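Local coordinates for cytochrome c'' (Methylophilus methylotrophus, PDB 1GU2), which probably carries electrons by means of a covalently bound heme c, working as a monomer, at residues Y12-A16 with P106-A110; L73-V77 with L116-P122; D90-K94 with K109-I113. One frame throughout, in Å; residues are numbered along the deposited sequence.

Interaction 1: residues Y12-A16 with P106-A110; sequences YTNIA and PSEKA
Lys109 NZ is held by two partners: a salt bridge to Asp103, and a water 2.8 Å from NZ to which it donates. The same water lies 2.5 Å from Tyr12 OH and is hydrogen-bonded to it, so the phenol and the ammonium group share one molecule. The rest of the lysine is used as a hydrocarbon. Extended beyond CG, its chain crosses the tyrosine ring on a slant, with CB over the same face and CD 3.9 Å from the ring centroid, 19° off the normal: a CH-pi contact. Tyr12 chi1 of -69° sets CG beside its own backbone N and turns the ring so that a face of it meets the lysine methylenes. At the root of the ring, Tyr12 CB packs 3.8 Å from Ala110 CB, and Ala16 CB reaches to 3.6 Å from Ser107 N. Alanines suit these places because a methyl lets the backbones draw together. Pro106, in the first turn, where a missing N-H costs the helix nothing, meets Ile15 CG2 with its CG at 3.6 Å. The two short segments run nearly antiparallel, at 153° with axes 7.9 Å apart, joining helix 2-19 to the start of helix 106-118; Tyr23 lies against Ala16 and Ala110, while helix 85-100 touches Tyr12 through Glu89 and Lys109 through Phe92.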
loop_
_atom_site.group_PDB
_atom_site.type_symbol
_atom_site.label_atom_id
_atom_site.label_comp_id
_atom_site.label_asym_id
_atom_site.label_seq_id
_atom_site.Cartn_x
_atom_site.Cartn_y
_atom_site.Cartn_z
ATOM N N TYR A 12 5.486 -7.171 9.190
ATOM C CA TYR A 12 4.195 -7.692 8.758
ATOM C C TYR A 12 4.300 -9.124 8.232
ATOM O O TYR A 12 3.344 -9.917 8.388
ATOM C CB TYR A 12 3.564 -6.788 7.698
ATOM C CG TYR A 12 3.128 -5.439 8.236
ATOM C CD1 TYR A 12 2.328 -5.307 9.333
ATOM C CD2 TYR A 12 3.539 -4.287 7.580
ATOM C CE1 TYR A 12 1.937 -4.040 9.808
ATOM C CE2 TYR A 12 3.144 -3.028 8.051
ATOM C CZ TYR A 12 2.366 -2.918 9.153
ATOM O OH TYR A 12 1.994 -1.668 9.587
ATOM N N THR A 13 5.443 -9.485 7.646
ATOM C CA THR A 13 5.595 -10.890 7.222
ATOM C C THR A 13 5.541 -11.827 8.401
ATOM O O THR A 13 4.866 -12.884 8.352
ATOM C CB THR A 13 6.937 -11.065 6.508
ATOM O OG1 THR A 13 6.923 -10.296 5.275
ATOM C CG2 THR A 13 7.132 -12.536 6.165
ATOM N N ASN A 14 6.234 -11.462 9.474
ATOM C CA ASN A 14 6.256 -12.351 10.634
ATOM C C ASN A 14 4.888 -12.424 11.296
ATOM O O ASN A 14 4.482 -13.533 11.721
ATOM C CB ASN A 14 7.362 -11.881 11.579
ATOM C CG ASN A 14 8.737 -12.081 10.965
ATOM O OD1 ASN A 14 8.956 -12.916 10.074
ATOM N ND2 ASN A 14 9.650 -11.272 11.481
ATOM N N ILE A 15 4.143 -11.308 11.400
ATOM C CA ILE A 15 2.776 -11.352 11.923
ATOM C C ILE A 15 1.905 -12.242 11.045
ATOM O O ILE A 15 1.121 -13.063 11.539
ATOM C CB ILE A 15 2.226 -9.936 12.031
ATOM C CG1 ILE A 15 2.966 -9.111 13.099
ATOM C CG2 ILE A 15 0.727 -9.961 12.288
ATOM C CD1 ILE A 15 2.710 -7.620 13.090
ATOM N N ALA A 16 2.008 -12.092 9.713
ATOM C CA ALA A 16 1.200 -12.870 8.772
ATOM C C ALA A 16 1.508 -14.354 8.872
ATOM O O ALA A 16 0.584 -15.177 8.875
ATOM C CB ALA A 16 1.474 -12.366 7.346
ATOM N N PRO A 106 -2.217 -8.485 7.580
ATOM C CA PRO A 106 -0.766 -8.414 7.625
ATOM C C PRO A 106 -0.071 -8.851 6.342
ATOM O O PRO A 106 0.894 -8.194 5.894
ATOM C CB PRO A 106 -0.434 -9.327 8.838
ATOM C CG PRO A 106 -1.634 -9.355 9.678
ATOM C CD PRO A 106 -2.813 -9.181 8.751
ATOM N N SER A 107 -0.535 -9.933 5.686
ATOM C CA SER A 107 0.069 -10.338 4.422
ATOM C C SER A 107 -0.181 -9.327 3.312
ATOM O O SER A 107 0.706 -9.091 2.487
ATOM C CB SER A 107 -0.389 -11.733 3.977
ATOM O OG SER A 107 -1.776 -11.833 3.792
ATOM N N GLU A 108 -1.354 -8.691 3.234
ATOM C CA GLU A 108 -1.595 -7.663 2.284
ATOM C C GLU A 108 -0.630 -6.510 2.505
ATOM O O GLU A 108 -0.102 -5.964 1.532
ATOM C CB GLU A 108 -3.065 -7.159 2.352
ATOM C CG GLU A 108 -4.073 -8.124 1.819
ATOM C CD GLU A 108 -5.509 -7.681 2.013
ATOM O OE1 GLU A 108 -5.805 -6.984 3.022
ATOM O OE2 GLU A 108 -6.344 -8.027 1.121
ATOM N N LYS A 109 -0.376 -6.124 3.746
ATOM C CA LYS A 109 0.534 -5.003 4.022
ATOM C C LYS A 109 1.962 -5.360 3.667
ATOM O O LYS A 109 2.685 -4.582 3.052
ATOM C CB LYS A 109 0.418 -4.590 5.507
ATOM C CG LYS A 109 -0.930 -4.004 5.899
ATOM C CD LYS A 109 -0.929 -3.578 7.380
ATOM C CE LYS A 109 -2.308 -3.053 7.713
ATOM N NZ LYS A 109 -2.412 -2.716 9.158
ATOM N N ALA A 110 2.419 -6.570 4.032
ATOM C CA ALA A 110 3.753 -6.988 3.659
ATOM C C ALA A 110 3.931 -7.021 2.153
ATOM O O ALA A 110 4.926 -6.538 1.595
ATOM C CB ALA A 110 4.023 -8.358 4.250
HETATM O O HOH W 1 -0.409 -0.832 9.749
#

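Interaction 2: residues L73-V77 with L116-P122; sequences LAPRV and LLTETKP. With HEC (heme c), chain C.
Leu73 and Leu116 share one shape, CG anti to the carbonyl carbon (chi1 -61° and -70°) and an extended chi2, and this brings Leu116 CD2 to 4.0 Å from Leu73 CB. The fork of Leu73 is thereby left to the heme: its CD2 rests 3.6 Å from C2A of the heme, while CD1 lies near C4A of the same pyrrole ring and the adjoining meso carbon CHB. A branched aliphatic side chain suits this place, since it can spread two methyls over the porphyrin and still offer its CB to a second leucine. Pro75 crosses Leu116 at about a right angle, its CD meeting Leu116 CB and its CG touching Leu117 CD2; the rigid ring gives an apolar surface against the helix. In this c-type cytochrome the heme is bound through the Cys49–His53 stretch, a CXXCH motif, with His53 and His95 as axial ligands; Leu73 packs close to His53. The loop 73-77, between strand 69-70 and helix 85-100, touches the heme through Leu73 and the end of helix 106-118 through Leu73 and the residues that follow. A water links the two backbones, accepting from Arg76 N at 3.0 Å and donating to Leu116 O at 2.8 Å. Packing is tight at Ala74, whose CB comes within 3.2 Å of Glu119 O. Further out, Arg76 and Thr120 run alongside each other in the same sense, with Arg76 CG 4.1 Å from Thr120 CB, before the guanidinium leads away. Val77 CG2 meets Thr120 O at 3.6 Å, and its other methyl, CG1, approaches the ring of Pro122.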
loop_
_atom_site.group_PDB
_atom_site.type_symbol
_atom_site.label_atom_id
_atom_site.label_comp_id
_atom_site.label_asym_id
_atom_site.label_seq_id
_atom_site.Cartn_x
_atom_site.Cartn_y
_atom_site.Cartn_z
ATOM N N LEU A 73 3.524 7.295 -3.357
ATOM C CA LEU A 73 3.662 6.313 -2.294
ATOM C C LEU A 73 5.024 5.614 -2.215
ATOM O O LEU A 73 5.434 5.197 -1.134
ATOM C CB LEU A 73 2.591 5.242 -2.447
ATOM C CG LEU A 73 1.123 5.726 -2.361
ATOM C CD1 LEU A 73 0.175 4.532 -2.365
ATOM C CD2 LEU A 73 0.907 6.617 -1.133
ATOM N N ALA A 74 5.735 5.495 -3.355
ATOM C CA ALA A 74 6.983 4.748 -3.363
ATOM C C ALA A 74 8.074 5.469 -2.597
ATOM O O ALA A 74 8.392 6.621 -2.915
ATOM C CB ALA A 74 7.415 4.523 -4.802
ATOM N N PRO A 75 8.647 4.871 -1.554
ATOM C CA PRO A 75 9.584 5.616 -0.678
ATOM C C PRO A 75 10.937 5.927 -1.280
ATOM O O PRO A 75 11.609 6.834 -0.787
ATOM C CB PRO A 75 9.700 4.733 0.571
ATOM C CG PRO A 75 9.400 3.371 0.066
ATOM C CD PRO A 75 8.325 3.550 -1.004
ATOM N N ARG A 76 11.318 5.280 -2.374
ATOM C CA ARG A 76 12.557 5.717 -3.066
ATOM C C ARG A 76 12.336 7.042 -3.783
ATOM O O ARG A 76 13.271 7.819 -3.964
ATOM C CB ARG A 76 13.068 4.597 -3.972
ATOM C CG ARG A 76 14.345 4.973 -4.719
ATOM C CD ARG A 76 15.525 5.273 -3.857
ATOM N NE ARG A 76 16.067 4.205 -3.025
ATOM C CZ ARG A 76 16.722 4.403 -1.867
ATOM N NH1 ARG A 76 17.190 3.377 -1.159
ATOM N NH2 ARG A 76 16.959 5.605 -1.338
ATOM N N VAL A 77 11.092 7.319 -4.188
ATOM C CA VAL A 77 10.755 8.535 -4.898
ATOM C C VAL A 77 10.343 9.623 -3.939
ATOM O O VAL A 77 10.828 10.757 -4.046
ATOM C CB VAL A 77 9.636 8.249 -5.893
ATOM C CG1 VAL A 77 9.154 9.505 -6.610
ATOM C CG2 VAL A 77 10.221 7.218 -6.857
ATOM N N LEU A 116 5.909 -1.713 -3.203
ATOM C CA LEU A 116 6.360 -0.304 -3.225
ATOM C C LEU A 116 7.887 -0.196 -3.319
ATOM O O LEU A 116 8.365 0.761 -3.996
ATOM C CB LEU A 116 5.897 0.440 -2.003
ATOM C CG LEU A 116 4.412 0.754 -1.856
ATOM C CD1 LEU A 116 4.187 1.577 -0.589
ATOM C CD2 LEU A 116 3.838 1.496 -3.037
ATOM N N LEU A 117 8.640 -1.077 -2.688
ATOM C CA LEU A 117 10.115 -1.053 -2.722
ATOM C C LEU A 117 10.622 -1.283 -4.139
ATOM O O LEU A 117 11.762 -0.926 -4.444
ATOM C CB LEU A 117 10.740 -2.093 -1.790
ATOM C CG LEU A 117 10.527 -1.911 -0.293
ATOM C CD1 LEU A 117 11.103 -3.059 0.517
ATOM C CD2 LEU A 117 11.083 -0.579 0.160
ATOM N N THR A 118 9.828 -1.871 -5.012
ATOM C CA THR A 118 10.283 -2.218 -6.328
ATOM C C THR A 118 9.933 -1.170 -7.401
ATOM O O THR A 118 10.430 -1.274 -8.522
ATOM C CB THR A 118 9.681 -3.541 -6.874
ATOM O OG1 THR A 118 8.261 -3.412 -7.125
ATOM C CG2 THR A 118 9.983 -4.610 -5.881
ATOM N N GLU A 119 9.087 -0.212 -7.055
ATOM C CA GLU A 119 8.600 0.823 -7.972
ATOM C C GLU A 119 9.402 2.080 -7.733
ATOM O O GLU A 119 9.174 2.999 -6.975
ATOM C CB GLU A 119 7.092 1.052 -7.823
ATOM C CG GLU A 119 6.299 -0.153 -8.283
ATOM C CD GLU A 119 6.076 -0.125 -9.766
ATOM O OE1 GLU A 119 6.909 0.365 -10.542
ATOM O OE2 GLU A 119 5.023 -0.611 -10.223
ATOM N N THR A 120 10.517 2.224 -8.436
ATOM C CA THR A 120 11.426 3.318 -8.101
ATOM C C THR A 120 11.442 4.346 -9.226
ATOM O O THR A 120 12.198 5.314 -9.152
ATOM C CB THR A 120 12.856 2.809 -7.872
ATOM O OG1 THR A 120 13.321 2.290 -9.118
ATOM C CG2 THR A 120 12.955 1.651 -6.859
ATOM N N LYS A 121 10.687 4.143 -10.306
ATOM C CA LYS A 121 10.744 5.066 -11.439
ATOM C C LYS A 121 9.347 5.542 -11.856
ATOM O O LYS A 121 8.465 4.732 -12.220
ATOM C CB LYS A 121 11.422 4.401 -12.643
ATOM C CG LYS A 121 12.808 3.827 -12.361
ATOM C CD LYS A 121 13.856 4.900 -12.650
ATOM C CE LYS A 121 15.256 4.347 -12.419
ATOM N NZ LYS A 121 16.271 5.416 -12.124
ATOM N N PRO A 122 9.092 6.827 -11.816
ATOM C CA PRO A 122 7.799 7.337 -12.315
ATOM C C PRO A 122 7.621 7.027 -13.770
ATOM O O PRO A 122 8.538 7.084 -14.587
ATOM C CB PRO A 122 7.913 8.840 -12.054
ATOM C CG PRO A 122 8.932 8.934 -10.971
ATOM C CD PRO A 122 9.948 7.877 -11.263
HETATM FE FE HEC C . -4.386 5.763 -0.351
HETATM C CHA HEC C . -2.413 7.827 1.538
HETATM C CHB HEC C . -2.235 3.184 0.251
HETATM C CHC HEC C . -6.621 3.605 -1.818
HETATM C CHD HEC C . -6.334 8.442 -1.244
HETATM N NA HEC C . -2.647 5.553 0.624
HETATM C C1A HEC C . -1.967 6.526 1.376
HETATM C C2A HEC C . -0.780 5.955 1.949
HETATM C C3A HEC C . -0.705 4.675 1.548
HETATM C C4A HEC C . -1.883 4.409 0.759
HETATM C CMA HEC C . 0.385 3.627 1.885
HETATM C CAA HEC C . 0.209 6.714 2.851
HETATM C CBA HEC C . -0.117 6.552 4.347
HETATM C CGA HEC C . 0.828 7.307 5.216
HETATM O O1A HEC C . 0.404 7.761 6.301
HETATM O O2A HEC C . 2.009 7.481 4.870
HETATM N NB HEC C . -4.420 3.784 -0.693
HETATM C C1B HEC C . -3.458 2.875 -0.352
HETATM C C2B HEC C . -3.923 1.532 -0.675
HETATM C C3B HEC C . -5.163 1.650 -1.228
HETATM C C4B HEC C . -5.457 3.065 -1.262
HETATM C CMB HEC C . -3.145 0.229 -0.420
HETATM C CAB HEC C . -6.111 0.554 -1.767
HETATM C CBB HEC C . -6.469 -0.460 -0.683
HETATM N NC HEC C . -6.114 5.985 -1.340
HETATM C C1C HEC C . -6.879 4.964 -1.908
HETATM C C2C HEC C . -7.979 5.543 -2.649
HETATM C C3C HEC C . -7.894 6.900 -2.513
HETATM C C4C HEC C . -6.747 7.178 -1.694
HETATM C CMC HEC C . -8.968 4.681 -3.459
HETATM C CAC HEC C . -8.731 8.007 -3.155
HETATM C CBC HEC C . -10.217 7.901 -2.829
HETATM N ND HEC C . -4.367 7.712 0.058
HETATM C C1D HEC C . -5.290 8.672 -0.381
HETATM C C2D HEC C . -5.053 9.923 0.290
HETATM C C3D HEC C . -4.068 9.707 1.212
HETATM C C4D HEC C . -3.555 8.375 0.979
HETATM C CMD HEC C . -5.819 11.233 0.033
HETATM C CAD HEC C . -3.638 10.693 2.328
HETATM C CBD HEC C . -2.772 11.863 1.797
HETATM C CGD HEC C . -1.285 11.576 1.794
HETATM O O1D HEC C . -0.504 12.230 1.044
HETATM O O2D HEC C . -0.834 10.695 2.572
HETATM O O HOH W 2 10.353 2.724 -3.518
#

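Interaction 3: residues D90-K94 with K109-I113. With HEC (heme c), chain C.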
loop_
_atom_site.group_PDB
_atom_site.type_symbol
_atom_site.label_atom_id
_atom_site.label_comp_id
_atom_site.label_asym_id
_atom_site.label_seq_id
_atom_site.Cartn_x
_atom_site.Cartn_y
_atom_site.Cartn_z
ATOM N N ASP A 90 -0.380 3.127 12.400
ATOM C CA ASP A 90 -1.746 3.504 12.756
ATOM C C ASP A 90 -2.411 4.190 11.587
ATOM O O ASP A 90 -3.601 3.989 11.320
ATOM C CB ASP A 90 -1.660 4.413 13.997
ATOM C CG ASP A 90 -1.102 3.776 15.241
ATOM O OD1 ASP A 90 -1.246 2.532 15.372
ATOM O OD2 ASP A 90 -0.530 4.507 16.121
ATOM N N GLU A 91 -1.687 5.047 10.877
ATOM C CA GLU A 91 -2.308 5.756 9.735
ATOM C C GLU A 91 -2.691 4.785 8.635
ATOM O O GLU A 91 -3.735 4.964 7.996
ATOM C CB GLU A 91 -1.359 6.860 9.216
ATOM C CG GLU A 91 -1.132 7.927 10.249
ATOM C CD GLU A 91 -2.290 8.877 10.513
ATOM O OE1 GLU A 91 -3.224 8.976 9.679
ATOM O OE2 GLU A 91 -2.233 9.533 11.591
ATOM N N PHE A 92 -1.884 3.763 8.376
ATOM C CA PHE A 92 -2.211 2.795 7.332
ATOM C C PHE A 92 -3.424 1.963 7.728
ATOM O O PHE A 92 -4.306 1.706 6.921
ATOM C CB PHE A 92 -0.999 1.907 7.044
ATOM C CG PHE A 92 -1.041 1.046 5.776
ATOM C CD1 PHE A 92 -1.935 1.181 4.768
ATOM C CD2 PHE A 92 -0.074 0.087 5.600
ATOM C CE1 PHE A 92 -1.916 0.443 3.606
ATOM C CE2 PHE A 92 0.013 -0.693 4.460
ATOM C CZ PHE A 92 -0.916 -0.513 3.466
ATOM N N THR A 93 -3.508 1.587 8.992
ATOM C CA THR A 93 -4.700 0.922 9.518
ATOM C C THR A 93 -5.943 1.793 9.329
ATOM O O THR A 93 -7.003 1.328 8.830
ATOM C CB THR A 93 -4.499 0.573 11.000
ATOM O OG1 THR A 93 -3.576 -0.531 11.108
ATOM C CG2 THR A 93 -5.800 0.138 11.640
ATOM N N LYS A 94 -5.864 3.071 9.679
ATOM C CA LYS A 94 -7.021 3.979 9.499
ATOM C C LYS A 94 -7.394 4.066 8.027
ATOM O O LYS A 94 -8.563 4.042 7.647
ATOM C CB LYS A 94 -6.741 5.337 10.089
ATOM C CG LYS A 94 -6.698 5.379 11.620
ATOM C CD LYS A 94 -6.284 6.823 12.062
ATOM C CE LYS A 94 -6.143 7.047 13.535
ATOM N NZ LYS A 94 -5.371 8.317 13.790
ATOM N N LYS A 109 -0.376 -6.124 3.746
ATOM C CA LYS A 109 0.534 -5.003 4.022
ATOM C C LYS A 109 1.962 -5.360 3.667
ATOM O O LYS A 109 2.685 -4.582 3.052
ATOM C CB LYS A 109 0.418 -4.590 5.507
ATOM C CG LYS A 109 -0.930 -4.004 5.899
ATOM C CD LYS A 109 -0.929 -3.578 7.380
ATOM C CE LYS A 109 -2.308 -3.053 7.713
ATOM N NZ LYS A 109 -2.412 -2.716 9.158
ATOM N N ALA A 110 2.419 -6.570 4.032
ATOM C CA ALA A 110 3.753 -6.988 3.659
ATOM C C ALA A 110 3.931 -7.021 2.153
ATOM O O ALA A 110 4.926 -6.538 1.595
ATOM C CB ALA A 110 4.023 -8.358 4.250
ATOM N N ASN A 111 2.975 -7.612 1.419
ATOM C CA ASN A 111 3.079 -7.731 -0.012
ATOM C C ASN A 111 3.051 -6.354 -0.679
ATOM O O ASN A 111 3.794 -6.097 -1.635
ATOM C CB ASN A 111 1.910 -8.563 -0.602
ATOM C CG ASN A 111 1.973 -10.045 -0.310
ATOM O OD1 ASN A 111 3.014 -10.564 0.107
ATOM N ND2 ASN A 111 0.860 -10.724 -0.559
ATOM N N PHE A 112 2.190 -5.461 -0.181
ATOM C CA PHE A 112 2.069 -4.142 -0.770
ATOM C C PHE A 112 3.319 -3.297 -0.542
ATOM O O PHE A 112 3.786 -2.653 -1.470
ATOM C CB PHE A 112 0.814 -3.450 -0.226
ATOM C CG PHE A 112 0.710 -2.031 -0.761
ATOM C CD1 PHE A 112 0.832 -0.947 0.080
ATOM C CD2 PHE A 112 0.492 -1.847 -2.115
ATOM C CE1 PHE A 112 0.738 0.340 -0.418
ATOM C CE2 PHE A 112 0.433 -0.590 -2.640
ATOM C CZ PHE A 112 0.556 0.480 -1.780
ATOM N N ILE A 113 3.864 -3.292 0.678
ATOM C CA ILE A 113 5.051 -2.489 0.937
ATOM C C ILE A 113 6.236 -3.064 0.186
ATOM O O ILE A 113 7.050 -2.309 -0.373
ATOM C CB ILE A 113 5.293 -2.293 2.450
ATOM C CG1 ILE A 113 4.099 -1.630 3.147
ATOM C CG2 ILE A 113 6.592 -1.529 2.651
ATOM C CD1 ILE A 113 4.199 -1.554 4.660
HETATM FE FE HEC C . -4.386 5.763 -0.351
HETATM C CHA HEC C . -2.413 7.827 1.538
HETATM C CHB HEC C . -2.235 3.184 0.251
HETATM C CHC HEC C . -6.621 3.605 -1.818
HETATM C CHD HEC C . -6.334 8.442 -1.244
HETATM N NA HEC C . -2.647 5.553 0.624
HETATM C C1A HEC C . -1.967 6.526 1.376
HETATM C C2A HEC C . -0.780 5.955 1.949
HETATM C C3A HEC C . -0.705 4.675 1.548
HETATM C C4A HEC C . -1.883 4.409 0.759
HETATM C CMA HEC C . 0.385 3.627 1.885
HETATM C CAA HEC C . 0.209 6.714 2.851
HETATM C CBA HEC C . -0.117 6.552 4.347
HETATM C CGA HEC C . 0.828 7.307 5.216
HETATM O O1A HEC C . 0.404 7.761 6.301
HETATM O O2A HEC C . 2.009 7.481 4.870
HETATM N NB HEC C . -4.420 3.784 -0.693
HETATM C C1B HEC C . -3.458 2.875 -0.352
HETATM C C2B HEC C . -3.923 1.532 -0.675
HETATM C C3B HEC C . -5.163 1.650 -1.228
HETATM C C4B HEC C . -5.457 3.065 -1.262
HETATM C CMB HEC C . -3.145 0.229 -0.420
HETATM C CAB HEC C . -6.111 0.554 -1.767
HETATM C CBB HEC C . -6.469 -0.460 -0.683
HETATM N NC HEC C . -6.114 5.985 -1.340
HETATM C C1C HEC C . -6.879 4.964 -1.908
HETATM C C2C HEC C . -7.979 5.543 -2.649
HETATM C C3C HEC C . -7.894 6.900 -2.513
HETATM C C4C HEC C . -6.747 7.178 -1.694
HETATM C CMC HEC C . -8.968 4.681 -3.459
HETATM C CAC HEC C . -8.731 8.007 -3.155
HETATM C CBC HEC C . -10.217 7.901 -2.829
HETATM N ND HEC C . -4.367 7.712 0.058
HETATM C C1D HEC C . -5.290 8.672 -0.381
HETATM C C2D HEC C . -5.053 9.923 0.290
HETATM C C3D HEC C . -4.068 9.707 1.212
HETATM C C4D HEC C . -3.555 8.375 0.979
HETATM C CMD HEC C . -5.819 11.233 0.033
HETATM C CAD HEC C . -3.638 10.693 2.328
HETATM C CBD HEC C . -2.772 11.863 1.797
HETATM C CGD HEC C . -1.285 11.576 1.794
HETATM O O1D HEC C . -0.504 12.230 1.044
HETATM O O2D HEC C . -0.834 10.695 2.572
#
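Apolar packing joins Phe92 to Phe112 and to the methylenes of Lys109. The axes of the two short segments pass 13.4 Å apart, at 105°, so long side chains must span the gap. Phe92, its CG anti to the backbone N (chi1 -167°), runs alongside Lys109 in the opposite direction and meets Lys109 CG with CE2 at 3.7 Å. Its CZ lies 3.8 Å from Phe112 CD1, and Ile113 CD1 adds a looser contact. The heme methyls join this group: CMB sits at the edge of the Phe92 ring and over one face of Phe112, where Phe112 CE1 is 3.9 Å away. An alanine in place of Phe92 would probably open a gap between the two helices and leave the Lys109 methylenes and Phe112 CD1 without their aromatic neighbour. The polar approach is at the lysine's tip, where Thr93 OG1 is 3.2 Å from Lys109 NZ; Thr93 OG1 is hydrogen-bonded to the same Asp103 that pairs with the lysine. The chemistry is therefore divided: hydrocarbon faces the porphyrin edge, while the ammonium of this buried lysine lies away from the porphyrin, where the aspartate probably stabilises its charge.

How the interactions relate
From the N terminus, helix 2-19 first supplies 12-16, which meets 106-110 and so closes the long loop of interaction 1. Segment 73-77 comes next and finds its partner at 116-122, beyond that loop; interactions 1 and 2 therefore cross along the chain. Segment 90-94 then folds onto 109-113, a short closure lying wholly within the span of interaction 2 and ending on the same stretch as interaction 1, with which it shares Lys109 and Ala110. All three use helix 106-118, which thus receives helix 2-19, helix 85-100 and the loop 73-77. Tyr12 touches Ile113, and Leu73 touches Phe112, while interactions 2 and 3 both reach the heme.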